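Long-range contact in ribosomal RNA processing protein 6 (PDB 4NLC), which probably acts as a 3'-5' exoribonuclease of the nuclear exosome, trimming RNA from its 3' end during ribosomal RNA processing: residues K127-M132 with Q159-L164. The protein carries 1 engineered substitution. Numbering follows the deposited sequence.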
ATOM      1  N   LYS A 127      -5.684 -13.825   5.370  1.00 30.90           N
ATOM      2  CA  LYS A 127      -6.070 -14.881   6.294  1.00 30.17           C
ATOM      3  C   LYS A 127      -5.748 -14.521   7.740  1.00 33.88           C
ATOM      4  O   LYS A 127      -6.519 -14.889   8.617  1.00 34.59           O
ATOM      5  CB  LYS A 127      -5.433 -16.225   5.892  1.00 32.28           C
ATOM      6  CG  LYS A 127      -6.167 -17.401   6.509  1.00 45.64           C
ATOM      7  CD  LYS A 127      -6.403 -18.541   5.551  1.00 52.14           C
ATOM      8  CE  LYS A 127      -7.025 -19.714   6.269  1.00 56.53           C
ATOM      9  NZ  LYS A 127      -8.293 -19.340   6.961  1.00 68.16           N
ATOM     10  N   VAL A 128      -4.641 -13.801   7.999  1.00 29.78           N
ATOM     11  CA  VAL A 128      -4.297 -13.427   9.390  1.00 28.31           C
ATOM     12  C   VAL A 128      -4.383 -11.892   9.600  1.00 29.43           C
ATOM     13  O   VAL A 128      -3.774 -11.365  10.535  1.00 27.70           O
ATOM     14  CB  VAL A 128      -2.957 -14.056   9.911  1.00 31.26           C
ATOM     15  CG1 VAL A 128      -3.014 -15.578   9.850  1.00 30.55           C
ATOM     16  CG2 VAL A 128      -1.743 -13.539   9.157  1.00 30.60           C
ATOM     17  N   ARG A 129      -5.224 -11.197   8.774  1.00 25.97           N
ATOM     18  CA  ARG A 129      -5.464  -9.752   8.852  1.00 25.43           C
ATOM     19  C   ARG A 129      -5.689  -9.272  10.270  1.00 29.81           C
ATOM     20  O   ARG A 129      -5.021  -8.332  10.702  1.00 29.25           O
ATOM     21  CB  ARG A 129      -6.654  -9.327   7.971  1.00 26.16           C
ATOM     22  CG  ARG A 129      -6.893  -7.811   7.951  1.00 26.86           C
ATOM     23  CD  ARG A 129      -8.095  -7.494   7.085  1.00 27.76           C
ATOM     24  NE  ARG A 129      -8.611  -6.140   7.280  1.00 29.34           N
ATOM     25  CZ  ARG A 129      -8.130  -5.063   6.665  1.00 47.17           C
ATOM     26  NH1 ARG A 129      -7.115  -5.174   5.810  1.00 35.63           N
ATOM     27  NH2 ARG A 129      -8.659  -3.872   6.892  1.00 33.97           N
ATOM     28  N   ALA A 130      -6.615  -9.936  10.994  1.00 27.03           N
ATOM     29  CA  ALA A 130      -7.021  -9.604  12.362  1.00 27.17           C
ATOM     30  C   ALA A 130      -5.913  -9.822  13.401  1.00 32.98           C
ATOM     31  O   ALA A 130      -6.014  -9.297  14.505  1.00 32.62           O
ATOM     32  CB  ALA A 130      -8.243 -10.430  12.748  1.00 27.81           C
ATOM     33  N   ASN A 131      -4.860 -10.587  13.045  1.00 30.13           N
ATOM     34  CA  ASN A 131      -3.775 -10.959  13.957  1.00 28.72           C
ATOM     35  C   ASN A 131      -2.438 -10.300  13.669  1.00 29.47           C
ATOM     36  O   ASN A 131      -1.459 -10.585  14.365  1.00 27.58           O
ATOM     37  CB  ASN A 131      -3.609 -12.497  13.912  1.00 29.79           C
ATOM     38  CG  ASN A 131      -4.936 -13.220  13.894  1.00 47.83           C
ATOM     39  OD1 ASN A 131      -5.401 -13.718  12.863  1.00 48.74           O
ATOM     40  ND2 ASN A 131      -5.626 -13.185  15.004  1.00 29.38           N
ATOM     41  N   MET A 132      -2.369  -9.457  12.635  1.00 26.42           N
ATOM     42  CA  MET A 132      -1.105  -8.833  12.221  1.00 25.56           C
ATOM     43  C   MET A 132      -0.477  -7.930  13.304  1.00 30.62           C
ATOM     44  O   MET A 132       0.740  -7.747  13.308  1.00 29.35           O
ATOM     45  CB  MET A 132      -1.263  -8.098  10.890  1.00 26.06           C
ATOM     46  CG  MET A 132      -1.418  -9.025   9.695  1.00 28.20           C
ATOM     47  SD  MET A 132      -0.001 -10.107   9.431  1.00 30.63           S
ATOM     48  CE  MET A 132       1.153  -8.939   8.705  1.00 26.90           C
ATOM     49  N   GLN A 159      -0.218   0.892   8.473  1.00 23.33           N
ATOM     50  CA  GLN A 159      -1.059   1.644   9.389  1.00 24.02           C
ATOM     51  C   GLN A 159      -2.527   1.372   9.122  1.00 26.33           C
ATOM     52  O   GLN A 159      -3.239   0.914  10.005  1.00 25.58           O
ATOM     53  CB  GLN A 159      -0.747   3.151   9.330  1.00 25.47           C
ATOM     54  CG  GLN A 159       0.684   3.481   9.727  1.00 28.14           C
ATOM     55  CD  GLN A 159       0.989   4.948   9.585  1.00 35.97           C
ATOM     56  OE1 GLN A 159       0.103   5.806   9.671  1.00 26.65           O
ATOM     57  NE2 GLN A 159       2.263   5.272   9.425  1.00 26.74           N
ATOM     58  N   LYS A 160      -2.973   1.661   7.912  1.00 23.80           N
ATOM     59  CA  LYS A 160      -4.355   1.475   7.474  1.00 23.42           C
ATOM     60  C   LYS A 160      -4.900   0.101   7.835  1.00 27.49           C
ATOM     61  O   LYS A 160      -5.984  -0.007   8.414  1.00 27.57           O
ATOM     62  CB  LYS A 160      -4.423   1.690   5.941  1.00 25.29           C
ATOM     63  CG  LYS A 160      -5.706   1.198   5.238  1.00 24.21           C
ATOM     64  CD  LYS A 160      -5.631   1.377   3.693  1.00 29.25           C
ATOM     65  CE  LYS A 160      -4.662   0.435   2.943  1.00 26.34           C
ATOM     66  NZ  LYS A 160      -4.483   0.844   1.515  1.00 23.75           N
ATOM     67  N   ASP A 161      -4.143  -0.950   7.492  1.00 24.06           N
ATOM     68  CA  ASP A 161      -4.611  -2.321   7.625  1.00 22.90           C
ATOM     69  C   ASP A 161      -4.347  -2.977   8.944  1.00 30.56           C
ATOM     70  O   ASP A 161      -5.127  -3.842   9.328  1.00 32.64           O
ATOM     71  CB  ASP A 161      -4.034  -3.177   6.492  1.00 22.08           C
ATOM     72  CG  ASP A 161      -4.598  -2.801   5.126  1.00 27.96           C
ATOM     73  OD1 ASP A 161      -5.831  -2.842   4.969  1.00 29.17           O
ATOM     74  OD2 ASP A 161      -3.790  -2.487   4.202  1.00 27.27           O
ATOM     75  N   PHE A 162      -3.220  -2.672   9.595  1.00 27.49           N
ATOM     76  CA  PHE A 162      -2.832  -3.435  10.786  1.00 27.42           C
ATOM     77  C   PHE A 162      -2.391  -2.656  12.033  1.00 30.47           C
ATOM     78  O   PHE A 162      -1.939  -3.288  12.991  1.00 30.11           O
ATOM     79  CB  PHE A 162      -1.679  -4.396  10.394  1.00 28.15           C
ATOM     80  CG  PHE A 162      -1.738  -5.021   9.016  1.00 28.30           C
ATOM     81  CD1 PHE A 162      -2.754  -5.920   8.681  1.00 29.40           C
ATOM     82  CD2 PHE A 162      -0.723  -4.795   8.088  1.00 28.60           C
ATOM     83  CE1 PHE A 162      -2.787  -6.529   7.417  1.00 30.44           C
ATOM     84  CE2 PHE A 162      -0.757  -5.403   6.826  1.00 30.88           C
ATOM     85  CZ  PHE A 162      -1.782  -6.272   6.502  1.00 28.88           C
ATOM     86  N   GLY A 163      -2.420  -1.327  11.989  1.00 26.76           N
ATOM     87  CA  GLY A 163      -1.900  -0.507  13.084  1.00 25.40           C
ATOM     88  C   GLY A 163      -0.432  -0.813  13.369  1.00 27.05           C
ATOM     89  O   GLY A 163      -0.011  -0.792  14.532  1.00 25.85           O
ATOM     90  N   LEU A 164       0.366  -1.098  12.293  1.00 22.63           N
ATOM     91  CA  LEU A 164       1.804  -1.384  12.369  1.00 21.88           C
ATOM     92  C   LEU A 164       2.664  -0.173  11.982  1.00 26.87           C
ATOM     93  O   LEU A 164       2.383   0.518  10.997  1.00 26.25           O
ATOM     94  CB  LEU A 164       2.199  -2.655  11.569  1.00 21.19           C
ATOM     95  CG  LEU A 164       1.661  -3.982  12.120  1.00 23.93           C
ATOM     96  CD1 LEU A 164       1.953  -5.152  11.180  1.00 23.13           C
ATOM     97  CD2 LEU A 164       2.234  -4.275  13.477  1.00 28.04           C
TER
HETATM   98  O   HOH W   1      -5.942  -5.714  11.285  1.00 33.88           O
HETATM   99  O   HOH W   2      -8.228  -1.592   5.108  1.00 39.69           O
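The R129-D161 salt bridge and the M132-F162 packing are the main polar and apolar parts of a contact inside the RNase H-like 3'-5' exonuclease domain, where a 3-10 turn between strand 120-123 and helix 136-140 packs against residues 159-164, on helix 152-162. The salt bridge illustrates how a long side chain links two backbone segments: R129 runs extended, CG anti to its own N (chi1 -176°), until NH1 lies 2.8 Å from D161 OD1. The bond is nearly straight and stays close to the guanidinium plane, yet it reaches OD1 from above the carboxylate plane, and the two flat groups are turned 72° apart. D161 OD2 bonds instead to T109 OG1 of strand 108-115, so both carboxylate oxygens are held and the rotation of the group is restrained.

Two waters add further bridges. Beside the ion pair, one molecule accepts from R129 NH2 and donates to D161 OD1; another donates to both backbone carbonyls, R129 O and D161 O.

Beside these polar links, M132 and F162 lie alongside each other, pointing the same way. M132 CB comes within 3.4 Å of F162 CD1, and M132 CG makes a CH-pi contact over the F162 ring, offset toward its rim. D161 CB covers the opposite face. The bent methionine carries SD above the ring in a longer Met-aromatic contact, 5.1 Å from the centroid. Next to the ring, L164 CD1 rests 3.6 Å from M132 O.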